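Local atomic coordinates of EreC (Klebsiella pneumoniae, PDB entry 6XCQ), a protein that probably hydrolyses the lactone ester of macrolide antibiotics such as erythromycin, an esterase activity linked to macrolide resistance. Residues L86-D91 with K140-E145; V63-G68 with A80-Y85; T36-Q41 with F47-I52; H118-F123 with L127-Y132. The protein carries 1 engineered substitution. All blocks are in the same frame, centred on the assembly; numbering follows the deposited sequence.

Contact 1 of 4, residues L86-D91 with K140-E145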
loop_
_atom_site.group_PDB
_atom_site.type_symbol
_atom_site.label_atom_id
_atom_site.label_comp_id
_atom_site.label_asym_id
_atom_site.label_seq_id
_atom_site.Cartn_x
_atom_site.Cartn_y
_atom_site.Cartn_z
ATOM N N LEU A 86 10.079 -14.691 -4.387
ATOM C CA LEU A 86 8.932 -14.698 -5.291
ATOM C C LEU A 86 9.367 -14.439 -6.727
ATOM O O LEU A 86 8.838 -15.051 -7.667
ATOM C CB LEU A 86 7.906 -13.657 -4.845
ATOM C CG LEU A 86 7.206 -13.964 -3.522
ATOM C CD1 LEU A 86 6.420 -12.745 -3.009
ATOM C CD2 LEU A 86 6.324 -15.176 -3.702
ATOM N N VAL A 87 10.341 -13.553 -6.915
ATOM C CA VAL A 87 10.814 -13.250 -8.260
ATOM C C VAL A 87 11.613 -14.419 -8.816
ATOM O O VAL A 87 11.323 -14.931 -9.905
ATOM C CB VAL A 87 11.636 -11.951 -8.264
ATOM C CG1 VAL A 87 12.424 -11.831 -9.575
ATOM C CG2 VAL A 87 10.721 -10.764 -8.086
ATOM N N GLU A 88 12.610 -14.882 -8.066
ATOM C CA GLU A 88 13.547 -15.844 -8.632
ATOM C C GLU A 88 13.028 -17.268 -8.629
ATOM O O GLU A 88 13.503 -18.084 -9.428
ATOM C CB GLU A 88 14.877 -15.784 -7.897
ATOM C CG GLU A 88 15.536 -14.452 -8.026
ATOM C CD GLU A 88 16.811 -14.403 -7.241
ATOM O OE1 GLU A 88 17.300 -15.491 -6.885
ATOM O OE2 GLU A 88 17.304 -13.294 -6.962
ATOM N N ARG A 89 12.060 -17.596 -7.777
ATOM C CA ARG A 89 11.594 -18.971 -7.716
ATOM C C ARG A 89 10.163 -19.158 -8.175
ATOM O O ARG A 89 9.785 -20.289 -8.492
ATOM C CB ARG A 89 11.747 -19.529 -6.294
ATOM C CG ARG A 89 13.197 -19.698 -5.897
ATOM C CD ARG A 89 13.888 -20.777 -6.743
ATOM N NE ARG A 89 15.223 -21.091 -6.235
ATOM C CZ ARG A 89 15.465 -21.935 -5.236
ATOM N NH1 ARG A 89 14.463 -22.575 -4.641
ATOM N NH2 ARG A 89 16.713 -22.147 -4.838
ATOM N N HIS A 90 9.369 -18.089 -8.243
ATOM C CA HIS A 90 7.996 -18.190 -8.710
ATOM C C HIS A 90 7.669 -17.169 -9.794
ATOM O O HIS A 90 6.492 -17.020 -10.154
ATOM C CB HIS A 90 7.027 -18.064 -7.527
ATOM C CG HIS A 90 7.099 -19.216 -6.572
ATOM N ND1 HIS A 90 6.442 -20.406 -6.796
ATOM C CD2 HIS A 90 7.754 -19.366 -5.394
ATOM C CE1 HIS A 90 6.691 -21.240 -5.803
ATOM N NE2 HIS A 90 7.480 -20.631 -4.935
ATOM N N ASP A 91 8.672 -16.455 -10.316
ATOM C CA ASP A 91 8.521 -15.621 -11.520
ATOM C C ASP A 91 7.547 -14.458 -11.338
ATOM O O ASP A 91 6.880 -14.042 -12.294
ATOM C CB ASP A 91 8.092 -16.468 -12.721
ATOM C CG ASP A 91 9.270 -17.019 -13.487
ATOM O OD1 ASP A 91 10.017 -16.213 -14.083
ATOM O OD2 ASP A 91 9.449 -18.255 -13.479
ATOM N N LYS A 140 16.528 -1.275 -6.974
ATOM C CA LYS A 140 17.264 -0.758 -8.126
ATOM C C LYS A 140 18.602 -1.475 -8.289
ATOM O O LYS A 140 18.960 -1.891 -9.394
ATOM C CB LYS A 140 17.464 0.752 -7.987
ATOM C CG LYS A 140 18.269 1.396 -9.116
ATOM C CD LYS A 140 18.317 2.916 -8.976
ATOM C CE LYS A 140 19.019 3.593 -10.200
ATOM N NZ LYS A 140 18.937 5.087 -10.086
ATOM N N SER A 141 19.350 -1.646 -7.194
ATOM C CA SER A 141 20.607 -2.386 -7.277
ATOM C C SER A 141 20.360 -3.820 -7.703
ATOM O O SER A 141 20.993 -4.325 -8.643
ATOM C CB SER A 141 21.338 -2.349 -5.933
ATOM O OG SER A 141 21.443 -1.024 -5.447
ATOM N N TYR A 142 19.437 -4.490 -7.014
ATOM C CA TYR A 142 19.071 -5.866 -7.343
ATOM C C TYR A 142 18.748 -6.034 -8.828
ATOM O O TYR A 142 19.218 -6.974 -9.480
ATOM C CB TYR A 142 17.877 -6.290 -6.486
ATOM C CG TYR A 142 17.300 -7.631 -6.867
ATOM C CD1 TYR A 142 18.034 -8.802 -6.697
ATOM C CD2 TYR A 142 16.011 -7.732 -7.369
ATOM C CE1 TYR A 142 17.506 -10.032 -7.034
ATOM C CE2 TYR A 142 15.471 -8.960 -7.717
ATOM C CZ TYR A 142 16.226 -10.103 -7.544
ATOM O OH TYR A 142 15.688 -11.317 -7.880
ATOM N N LEU A 143 17.925 -5.143 -9.379
ATOM C CA LEU A 143 17.556 -5.277 -10.789
ATOM C C LEU A 143 18.763 -5.063 -11.700
ATOM O O LEU A 143 18.980 -5.836 -12.640
ATOM C CB LEU A 143 16.436 -4.298 -11.132
ATOM C CG LEU A 143 15.125 -4.615 -10.413
ATOM C CD1 LEU A 143 14.046 -3.625 -10.792
ATOM C CD2 LEU A 143 14.683 -6.049 -10.680
ATOM N N ARG A 144 19.574 -4.040 -11.424
ATOM C CA ARG A 144 20.764 -3.804 -12.237
ATOM C C ARG A 144 21.719 -4.990 -12.183
ATOM O O ARG A 144 22.150 -5.502 -13.221
ATOM C CB ARG A 144 21.476 -2.535 -11.775
ATOM C CG ARG A 144 22.858 -2.373 -12.392
ATOM C CD ARG A 144 23.521 -1.055 -12.007
ATOM N NE ARG A 144 23.835 -0.982 -10.580
ATOM C CZ ARG A 144 23.169 -0.237 -9.701
ATOM N NH1 ARG A 144 23.526 -0.233 -8.420
ATOM N NH2 ARG A 144 22.147 0.513 -10.101
ATOM N N GLU A 145 22.064 -5.442 -10.972
ATOM C CA GLU A 145 23.057 -6.500 -10.830
ATOM C C GLU A 145 22.532 -7.838 -11.338
ATOM O O GLU A 145 23.288 -8.629 -11.913
ATOM C CB GLU A 145 23.512 -6.590 -9.367
ATOM C CG GLU A 145 24.383 -5.385 -8.965
ATOM C CD GLU A 145 24.522 -5.182 -7.457
ATOM O OE1 GLU A 145 24.137 -6.084 -6.683
ATOM O OE2 GLU A 145 25.024 -4.108 -7.052
#

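Contact 2 of 4, residues V63-G68 with A80-Y85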
loop_
_atom_site.group_PDB
_atom_site.type_symbol
_atom_site.label_atom_id
_atom_site.label_comp_id
_atom_site.label_asym_id
_atom_site.label_seq_id
_atom_site.Cartn_x
_atom_site.Cartn_y
_atom_site.Cartn_z
ATOM N N VAL A 63 0.459 -11.766 -4.228
ATOM C CA VAL A 63 0.995 -12.098 -2.913
ATOM C C VAL A 63 1.322 -10.798 -2.191
ATOM O O VAL A 63 2.113 -9.982 -2.686
ATOM C CB VAL A 63 2.232 -13.007 -2.992
ATOM C CG1 VAL A 63 2.830 -13.190 -1.590
ATOM C CG2 VAL A 63 1.853 -14.372 -3.561
ATOM N N GLY A 64 0.715 -10.600 -1.022
ATOM C CA GLY A 64 1.010 -9.433 -0.214
ATOM C C GLY A 64 2.083 -9.753 0.810
ATOM O O GLY A 64 2.008 -10.773 1.498
ATOM N N LEU A 65 3.098 -8.881 0.890
ATOM C CA LEU A 65 4.133 -8.918 1.924
ATOM C C LEU A 65 3.869 -7.745 2.863
ATOM O O LEU A 65 3.995 -6.581 2.463
ATOM C CB LEU A 65 5.539 -8.833 1.322
ATOM C CG LEU A 65 5.946 -9.867 0.257
ATOM C CD1 LEU A 65 7.317 -9.522 -0.307
ATOM C CD2 LEU A 65 5.970 -11.278 0.831
ATOM N N GLY A 66 3.469 -8.050 4.092
ATOM C CA GLY A 66 3.008 -7.042 5.022
ATOM C C GLY A 66 4.127 -6.339 5.764
ATOM O O GLY A 66 5.312 -6.415 5.433
ATOM N N GLU A 67 3.708 -5.583 6.768
ATOM C CA GLU A 67 4.600 -5.074 7.793
ATOM C C GLU A 67 3.699 -4.740 8.962
ATOM O O GLU A 67 2.627 -4.159 8.765
ATOM C CB GLU A 67 5.410 -3.852 7.324
ATOM C CG GLU A 67 4.586 -2.751 6.683
ATOM C CD GLU A 67 5.435 -1.554 6.234
ATOM O OE1 GLU A 67 6.677 -1.664 6.190
ATOM O OE2 GLU A 67 4.852 -0.492 5.946
ATOM N N GLY A 68 4.094 -5.172 10.162
ATOM C CA GLY A 68 3.267 -4.905 11.323
ATOM C C GLY A 68 3.311 -3.464 11.767
ATOM O O GLY A 68 2.441 -3.029 12.534
ATOM N N ALA A 80 12.690 -7.469 1.123
ATOM C CA ALA A 80 13.640 -7.680 0.038
ATOM C C ALA A 80 13.934 -9.162 -0.145
ATOM O O ALA A 80 13.996 -9.657 -1.279
ATOM C CB ALA A 80 14.927 -6.901 0.302
ATOM N N SER A 81 14.098 -9.895 0.960
ATOM C CA SER A 81 14.356 -11.329 0.842
ATOM C C SER A 81 13.180 -12.057 0.196
ATOM O O SER A 81 13.369 -12.924 -0.661
ATOM C CB SER A 81 14.658 -11.924 2.220
ATOM O OG SER A 81 15.939 -11.496 2.663
ATOM N N LEU A 82 11.959 -11.739 0.614
ATOM C CA LEU A 82 10.819 -12.455 0.067
ATOM C C LEU A 82 10.523 -12.022 -1.367
ATOM O O LEU A 82 9.976 -12.805 -2.144
ATOM C CB LEU A 82 9.610 -12.257 0.972
ATOM C CG LEU A 82 9.710 -13.173 2.195
ATOM C CD1 LEU A 82 8.752 -12.766 3.293
ATOM C CD2 LEU A 82 9.450 -14.605 1.757
ATOM N N ILE A 83 10.889 -10.797 -1.739
ATOM C CA ILE A 83 10.834 -10.407 -3.149
ATOM C C ILE A 83 11.772 -11.296 -3.965
ATOM O O ILE A 83 11.381 -11.860 -4.994
ATOM C CB ILE A 83 11.170 -8.908 -3.304
ATOM C CG1 ILE A 83 10.026 -8.057 -2.757
ATOM C CG2 ILE A 83 11.419 -8.537 -4.761
ATOM C CD1 ILE A 83 10.405 -6.595 -2.485
ATOM N N ARG A 84 13.005 -11.491 -3.480
ATOM C CA ARG A 84 13.935 -12.403 -4.149
ATOM C C ARG A 84 13.318 -13.784 -4.347
ATOM O O ARG A 84 13.384 -14.357 -5.439
ATOM C CB ARG A 84 15.236 -12.519 -3.350
ATOM C CG ARG A 84 16.263 -11.449 -3.667
ATOM C CD ARG A 84 17.649 -11.907 -3.256
ATOM N NE ARG A 84 18.124 -12.950 -4.157
ATOM C CZ ARG A 84 19.115 -13.788 -3.882
ATOM N NH1 ARG A 84 19.746 -13.717 -2.713
ATOM N NH2 ARG A 84 19.466 -14.704 -4.778
ATOM N N TYR A 85 12.704 -14.333 -3.297
ATOM C CA TYR A 85 12.099 -15.658 -3.404
ATOM C C TYR A 85 10.968 -15.683 -4.431
ATOM O O TYR A 85 10.877 -16.603 -5.253
ATOM C CB TYR A 85 11.591 -16.096 -2.033
ATOM C CG TYR A 85 10.658 -17.277 -2.078
ATOM C CD1 TYR A 85 11.137 -18.555 -2.332
ATOM C CD2 TYR A 85 9.302 -17.115 -1.846
ATOM C CE1 TYR A 85 10.285 -19.644 -2.353
ATOM C CE2 TYR A 85 8.444 -18.188 -1.870
ATOM C CZ TYR A 85 8.939 -19.451 -2.121
ATOM O OH TYR A 85 8.070 -20.516 -2.138
#

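Contact 3 of 4, residues T36-Q41 with F47-I52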
loop_
_atom_site.group_PDB
_atom_site.type_symbol
_atom_site.label_atom_id
_atom_site.label_comp_id
_atom_site.label_asym_id
_atom_site.label_seq_id
_atom_site.Cartn_x
_atom_site.Cartn_y
_atom_site.Cartn_z
ATOM N N THR A 36 14.107 -19.221 10.120
ATOM C CA THR A 36 14.842 -18.720 8.960
ATOM C C THR A 36 15.979 -17.841 9.450
ATOM O O THR A 36 15.747 -16.750 9.985
ATOM C CB THR A 36 13.943 -17.971 7.978
ATOM O OG1 THR A 36 14.772 -17.260 7.047
ATOM C CG2 THR A 36 13.004 -17.003 8.686
ATOM N N ARG A 37 17.207 -18.321 9.267
ATOM C CA ARG A 37 18.377 -17.562 9.690
ATOM C C ARG A 37 18.842 -16.550 8.648
ATOM O O ARG A 37 19.592 -15.630 8.988
ATOM C CB ARG A 37 19.502 -18.537 10.052
ATOM C CG ARG A 37 18.948 -19.631 10.956
ATOM C CD ARG A 37 19.952 -20.354 11.792
ATOM N NE ARG A 37 19.278 -21.484 12.426
ATOM C CZ ARG A 37 18.654 -21.427 13.602
ATOM N NH1 ARG A 37 18.639 -20.298 14.313
ATOM N NH2 ARG A 37 18.061 -22.511 14.081
ATOM N N THR A 38 18.401 -16.671 7.403
ATOM C CA THR A 38 18.875 -15.774 6.361
ATOM C C THR A 38 17.851 -14.706 5.979
ATOM O O THR A 38 18.143 -13.880 5.108
ATOM C CB THR A 38 19.302 -16.575 5.118
ATOM O OG1 THR A 38 18.163 -17.158 4.468
ATOM C CG2 THR A 38 20.283 -17.689 5.517
ATOM N N LEU A 39 16.685 -14.668 6.640
ATOM C CA LEU A 39 15.610 -13.775 6.200
ATOM C C LEU A 39 16.060 -12.318 6.164
ATOM O O LEU A 39 15.681 -11.567 5.257
ATOM C CB LEU A 39 14.393 -13.916 7.108
ATOM C CG LEU A 39 13.222 -12.961 6.822
ATOM C CD1 LEU A 39 12.474 -13.373 5.565
ATOM C CD2 LEU A 39 12.266 -12.891 8.007
ATOM N N LEU A 40 16.874 -11.896 7.130
ATOM C CA LEU A 40 17.279 -10.501 7.188
ATOM C C LEU A 40 18.563 -10.237 6.415
ATOM O O LEU A 40 19.155 -9.165 6.561
ATOM C CB LEU A 40 17.426 -10.057 8.644
ATOM C CG LEU A 40 16.155 -10.267 9.475
ATOM C CD1 LEU A 40 16.414 -9.949 10.937
ATOM C CD2 LEU A 40 14.969 -9.457 8.931
ATOM N N GLN A 41 18.993 -11.179 5.581
ATOM C CA GLN A 41 20.213 -11.033 4.790
ATOM C C GLN A 41 19.895 -11.351 3.336
ATOM O O GLN A 41 20.232 -12.432 2.834
ATOM C CB GLN A 41 21.328 -11.914 5.360
ATOM C CG GLN A 41 21.535 -11.644 6.853
ATOM C CD GLN A 41 22.759 -12.320 7.415
ATOM O OE1 GLN A 41 23.760 -12.477 6.720
ATOM N NE2 GLN A 41 22.689 -12.728 8.683
ATOM N N PHE A 47 17.390 -20.387 0.116
ATOM C CA PHE A 47 16.023 -20.576 -0.356
ATOM C C PHE A 47 15.355 -21.798 0.262
ATOM O O PHE A 47 14.125 -21.898 0.208
ATOM C CB PHE A 47 15.991 -20.659 -1.891
ATOM C CG PHE A 47 16.154 -19.318 -2.576
ATOM C CD1 PHE A 47 17.411 -18.825 -2.879
ATOM C CD2 PHE A 47 15.054 -18.549 -2.899
ATOM C CE1 PHE A 47 17.562 -17.587 -3.492
ATOM C CE2 PHE A 47 15.200 -17.313 -3.522
ATOM C CZ PHE A 47 16.451 -16.831 -3.816
ATOM N N ASN A 48 16.114 -22.718 0.872
ATOM C CA ASN A 48 15.469 -23.851 1.533
ATOM C C ASN A 48 14.587 -23.396 2.677
ATOM O O ASN A 48 13.605 -24.071 3.004
ATOM C CB ASN A 48 16.503 -24.848 2.065
ATOM C CG ASN A 48 17.360 -25.415 0.971
ATOM O OD1 ASN A 48 16.901 -26.230 0.183
ATOM N ND2 ASN A 48 18.606 -24.959 0.894
ATOM N N GLU A 49 14.929 -22.265 3.310
ATOM C CA GLU A 49 14.165 -21.804 4.467
ATOM C C GLU A 49 12.762 -21.326 4.088
ATOM O O GLU A 49 11.901 -21.225 4.964
ATOM C CB GLU A 49 14.931 -20.691 5.188
ATOM C CG GLU A 49 16.326 -21.102 5.619
ATOM C CD GLU A 49 17.048 -20.030 6.435
ATOM O OE1 GLU A 49 16.911 -18.824 6.145
ATOM O OE2 GLU A 49 17.746 -20.401 7.393
ATOM N N PHE A 50 12.510 -21.050 2.811
ATOM C CA PHE A 50 11.206 -20.566 2.368
ATOM C C PHE A 50 10.386 -21.637 1.656
ATOM O O PHE A 50 9.300 -21.339 1.148
ATOM C CB PHE A 50 11.402 -19.320 1.494
ATOM C CG PHE A 50 12.266 -18.285 2.164
ATOM C CD1 PHE A 50 11.729 -17.432 3.111
ATOM C CD2 PHE A 50 13.632 -18.233 1.920
ATOM C CE1 PHE A 50 12.527 -16.519 3.780
ATOM C CE2 PHE A 50 14.439 -17.318 2.578
ATOM C CZ PHE A 50 13.885 -16.460 3.517
ATOM N N GLU A 51 10.859 -22.889 1.645
ATOM C CA GLU A 51 10.132 -23.951 0.947
ATOM C C GLU A 51 8.751 -24.156 1.537
ATOM O O GLU A 51 7.843 -24.628 0.845
ATOM C CB GLU A 51 10.916 -25.267 0.992
ATOM N N ILE A 52 8.576 -23.806 2.815
ATOM C CA ILE A 52 7.282 -23.919 3.477
ATOM C C ILE A 52 6.205 -23.100 2.769
ATOM O O ILE A 52 5.015 -23.413 2.879
ATOM C CB ILE A 52 7.460 -23.510 4.959
ATOM C CG1 ILE A 52 6.169 -23.597 5.752
ATOM C CG2 ILE A 52 8.018 -22.110 5.068
ATOM C CD1 ILE A 52 6.349 -23.083 7.173
#

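Contact 4 of 4, residues H118-F123 with L127-Y132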
loop_
_atom_site.group_PDB
_atom_site.type_symbol
_atom_site.label_atom_id
_atom_site.label_comp_id
_atom_site.label_asym_id
_atom_site.label_seq_id
_atom_site.Cartn_x
_atom_site.Cartn_y
_atom_site.Cartn_z
ATOM N N HIS A 118 21.135 10.282 -10.109
ATOM C CA HIS A 118 19.772 9.772 -10.152
ATOM C C HIS A 118 19.326 9.216 -8.809
ATOM O O HIS A 118 18.722 8.139 -8.753
ATOM C CB HIS A 118 19.661 8.700 -11.229
ATOM C CG HIS A 118 19.738 9.250 -12.619
ATOM N ND1 HIS A 118 20.051 8.476 -13.715
ATOM C CD2 HIS A 118 19.552 10.507 -13.089
ATOM C CE1 HIS A 118 20.044 9.230 -14.800
ATOM N NE2 HIS A 118 19.751 10.467 -14.447
ATOM N N GLU A 119 19.614 9.953 -7.737
ATOM C CA GLU A 119 19.249 9.538 -6.391
ATOM C C GLU A 119 17.732 9.447 -6.248
ATOM O O GLU A 119 16.980 10.149 -6.929
ATOM C CB GLU A 119 19.796 10.533 -5.364
ATOM C CG GLU A 119 21.288 10.824 -5.488
ATOM C CD GLU A 119 21.616 11.870 -6.555
ATOM O OE1 GLU A 119 20.815 12.813 -6.750
ATOM O OE2 GLU A 119 22.686 11.752 -7.191
ATOM N N LEU A 120 17.286 8.593 -5.320
ATOM C CA LEU A 120 15.856 8.386 -5.126
ATOM C C LEU A 120 15.155 9.662 -4.673
ATOM O O LEU A 120 13.985 9.874 -5.012
ATOM C CB LEU A 120 15.621 7.261 -4.115
ATOM C CG LEU A 120 14.167 7.051 -3.656
ATOM C CD1 LEU A 120 13.256 6.598 -4.828
ATOM C CD2 LEU A 120 14.144 6.047 -2.506
ATOM N N GLU A 121 15.849 10.525 -3.921
ATOM C CA GLU A 121 15.253 11.786 -3.485
ATOM C C GLU A 121 14.702 12.610 -4.649
ATOM O O GLU A 121 13.767 13.389 -4.464
ATOM C CB GLU A 121 16.278 12.628 -2.727
ATOM C CG GLU A 121 16.617 12.130 -1.348
ATOM C CD GLU A 121 17.804 11.202 -1.355
ATOM O OE1 GLU A 121 18.068 10.581 -2.410
ATOM O OE2 GLU A 121 18.475 11.093 -0.307
ATOM N N ARG A 122 15.270 12.463 -5.842
ATOM C CA ARG A 122 14.816 13.254 -6.985
ATOM C C ARG A 122 13.515 12.734 -7.576
ATOM O O ARG A 122 12.856 13.461 -8.327
ATOM C CB ARG A 122 15.880 13.268 -8.078
ATOM C CG ARG A 122 17.206 13.878 -7.664
ATOM C CD ARG A 122 17.299 15.337 -8.094
ATOM N NE ARG A 122 18.366 16.051 -7.396
ATOM C CZ ARG A 122 19.665 15.894 -7.642
ATOM N NH1 ARG A 122 20.556 16.590 -6.952
ATOM N NH2 ARG A 122 20.074 15.043 -8.577
ATOM N N PHE A 123 13.134 11.495 -7.264
ATOM C CA PHE A 123 12.004 10.847 -7.913
ATOM C C PHE A 123 10.877 10.537 -6.944
ATOM O O PHE A 123 9.940 9.819 -7.314
ATOM C CB PHE A 123 12.445 9.545 -8.587
ATOM C CG PHE A 123 13.483 9.729 -9.647
ATOM C CD1 PHE A 123 14.828 9.814 -9.313
ATOM C CD2 PHE A 123 13.115 9.826 -10.984
ATOM C CE1 PHE A 123 15.792 9.982 -10.298
ATOM C CE2 PHE A 123 14.076 9.996 -11.974
ATOM C CZ PHE A 123 15.415 10.077 -11.628
ATOM N N LEU A 127 6.728 11.263 2.061
ATOM C CA LEU A 127 6.138 10.073 2.683
ATOM C C LEU A 127 6.523 8.804 1.928
ATOM O O LEU A 127 6.907 7.796 2.545
ATOM C CB LEU A 127 4.615 10.208 2.774
ATOM C CG LEU A 127 3.857 9.003 3.335
ATOM C CD1 LEU A 127 4.209 8.742 4.827
ATOM C CD2 LEU A 127 2.354 9.204 3.160
ATOM N N THR A 128 6.440 8.836 0.588
ATOM C CA THR A 128 6.870 7.694 -0.211
ATOM C C THR A 128 8.314 7.308 0.094
ATOM O O THR A 128 8.638 6.120 0.226
ATOM C CB THR A 128 6.714 8.025 -1.690
ATOM O OG1 THR A 128 5.328 8.274 -1.967
ATOM C CG2 THR A 128 7.235 6.878 -2.551
ATOM N N PHE A 129 9.188 8.303 0.219
ATOM C CA PHE A 129 10.594 8.051 0.527
ATOM C C PHE A 129 10.759 7.324 1.867
ATOM O O PHE A 129 11.523 6.361 1.967
ATOM C CB PHE A 129 11.355 9.380 0.507
ATOM C CG PHE A 129 12.837 9.246 0.736
ATOM C CD1 PHE A 129 13.688 8.939 -0.313
ATOM C CD2 PHE A 129 13.374 9.432 2.006
ATOM C CE1 PHE A 129 15.058 8.819 -0.107
ATOM C CE2 PHE A 129 14.743 9.317 2.227
ATOM C CZ PHE A 129 15.584 9.006 1.175
ATOM N N SER A 130 10.034 7.751 2.904
ATOM C CA SER A 130 10.187 7.116 4.210
ATOM C C SER A 130 9.528 5.741 4.260
ATOM O O SER A 130 10.029 4.836 4.941
ATOM C CB SER A 130 9.606 8.010 5.303
ATOM O OG SER A 130 10.222 9.283 5.302
ATOM N N LEU A 131 8.406 5.563 3.564
ATOM C CA LEU A 131 7.706 4.280 3.594
ATOM C C LEU A 131 8.472 3.202 2.842
ATOM O O LEU A 131 8.518 2.045 3.281
ATOM C CB LEU A 131 6.311 4.424 2.986
ATOM C CG LEU A 131 5.230 5.012 3.889
ATOM C CD1 LEU A 131 4.028 5.337 3.035
ATOM C CD2 LEU A 131 4.875 4.014 4.982
ATOM N N TYR A 132 9.062 3.555 1.696
ATOM C CA TYR A 132 9.617 2.555 0.792
ATOM C C TYR A 132 11.062 2.802 0.373
ATOM O O TYR A 132 11.612 1.986 -0.368
ATOM C CB TYR A 132 8.754 2.467 -0.469
ATOM C CG TYR A 132 7.339 1.977 -0.245
ATOM C CD1 TYR A 132 7.089 0.657 0.119
ATOM C CD2 TYR A 132 6.241 2.827 -0.446
ATOM C CE1 TYR A 132 5.759 0.186 0.312
ATOM C CE2 TYR A 132 4.926 2.369 -0.255
ATOM C CZ TYR A 132 4.697 1.047 0.111
ATOM O OH TYR A 132 3.403 0.601 0.282
#

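Contact 1 of 4, residues L86-D91 with K140-E145
Y142 reaches across from helix 126-146 to E88 and V87 near the C-terminal end of helix 73-90, a helix-helix contact in which one long side chain spans the gap: the nearest CA atoms, of V87 and L143, are still 10.7 Å apart. The path of Y142 can be followed outward. Its CB leaves the helix with CG anti to the backbone N (chi1 173°), which directs the ring at the partner helix. Farther out, CE1 of Y142 lies 3.3 Å from OE2 of E88, with CZ nearly as close to the same oxygen. At the tip, OH of Y142 has CG1 of V87 at 3.7 Å and CG of E88 at 3.1 Å. E88 comes from the opposite direction on an extended chain; its carboxylate is almost coplanar with the ring, the planes 13° apart, and the oxygen lies in the ring plane, at its edge. R84, one turn earlier, forms a salt bridge with the same OE2, which would help keep E88 ionised, and W138 stacks on the Y142 ring. The hydroxyl of Y142 donates a hydrogen bond to the anti lone pair of E88 OE2, at 2.7 Å from OH to OE2.

Contact 2 of 4, residues V63-G68 with A80-Y85
L65, the last residue of strand 62-65, places both methyls against L82 and I83 of helix 73-90. Its CG stands anti to its own carbonyl carbon (chi1 -56°), and the fork that follows straddles CB of L82: CD1 and CD2 of L65 each lie 3.8 Å from that CB. The two branches then part company. CD2 of L65 also meets CD1 of L82 at 4.0 Å, whereas CD1 of L65 turns to I83 and reaches its CG1 at 3.9 Å. L82 thus meets L65 with its CB and one methyl, and I83 touches through CG1 alone. No polar atom bridges the segments; the evidence for packing is these methyl and methylene distances and the burial of all three residues. I341 and F343 of the adjacent strand 338-345 also touch L65, and F343 reaches L82 as well. The strand pairs in parallel with 338-345 and 301-304, so the contact is the helix-on-sheet packing of an alpha/beta fold, the chain passing through the loop 66-72 into helix 73-90, which lies against the sheet.

Contact 3 of 4, residues T36-Q41 with F47-I52
E49 drives its carboxylate against the chain T36-T38, which runs into a type I turn, T38-Q41; a glutamate from a 3-10 segment, 47-50, thereby ties together the chain leaving edge strand 33-36. The polar side is tight. OE1 of E49 accepts three hydrogen bonds: from OG1 of T36 at 2.8 Å, from OG1 of T38 at 2.7 Å, and from the backbone N of T38 at 2.9 Å. These differ in direction, for the amide of T38 uses the syn lone pair while the OG1 of T36 stands 56° out of the carboxylate plane. The other oxygen, OE2, takes the backbone N of R37, so a buried carboxylate is gripped at both ends, which probably favours its ionised form. T38 brings its hydroxyl to E49 from between backbone N and carbonyl carbon (chi1 69°), and the same OG1 bonds to the backbone N of D46.

The loose side faces solvent: the exposed side chain of R37 brings CB and CG beside OE2, but its guanidinium turns off to a salt bridge with D391. Inward the packing is close again. F50 lies next to T36 and L39, its side chain also touching L45 and L394, and CB of E49 rests over one face of its ring, offset toward the rim. CD1 of L39 approaches that ring near its plane, 3.6 Å from CE1 of F50.

Contact 4 of 4, residues H118-F123 with L127-Y132
F129 projects from helix 126-146 between L120 and E121 of the preceding loop; they approach the CD1-CE1-CZ rim from opposite sides of the ring plane, each obliquely. L120 comes in with CG and CD2; CD2 of L120 is 3.7 Å from CD1 of F129 and 3.8 Å from CE1 of that ring. E121 slants across farther out. Its chain bends at chi2 (92°), which folds the carboxyl group back beside the phenyl: CD of E121 lies 3.8 Å from CE1 of F129, and OE2 of E121 is 3.9 Å from CZ of F129. The carboxylate and ring planes are 31° apart, the carboxylate slanting past the rim; no hydrogen bond links the two segments. F129 reaches this position with CG anti to the backbone N (chi1 -177°). The two sides differ in setting, since L120 is buried and E121 is exposed, so the ring spans from the interior to the surface. Within the loop, OE1 of E119 sits above one face of the R122 guanidinium, 3.0 Å from NH2 of R122, a salt bridge of charges with no N-H aimed at the oxygen. L120 also packs on L107 and Y110 of helix 101-112 and on I137, so it joins the loop to both helix 101-112 and helix 126-146.

Overall arrangement
Contacts 1 and 2 share helix 73-90, whose one side meets strand 62-65 of the central sheet while its C-terminal end meets helix 126-146. Contact 2 is buried and wholly apolar, whereas contact 1, also buried, depends on a hydrogen bond near the periphery, its centre about 20 Å from that of the chain. Contact 3 lies farther out, centre to centre about 24 Å, although most of its touching residues are buried; it is the most polar, with four hydrogen bonds inside a loop, and touches contact 2 where S81 OG bonds to L39 O. Contact 4 uses helix 126-146 too, nearer its start, and is partly exposed with no bond across it.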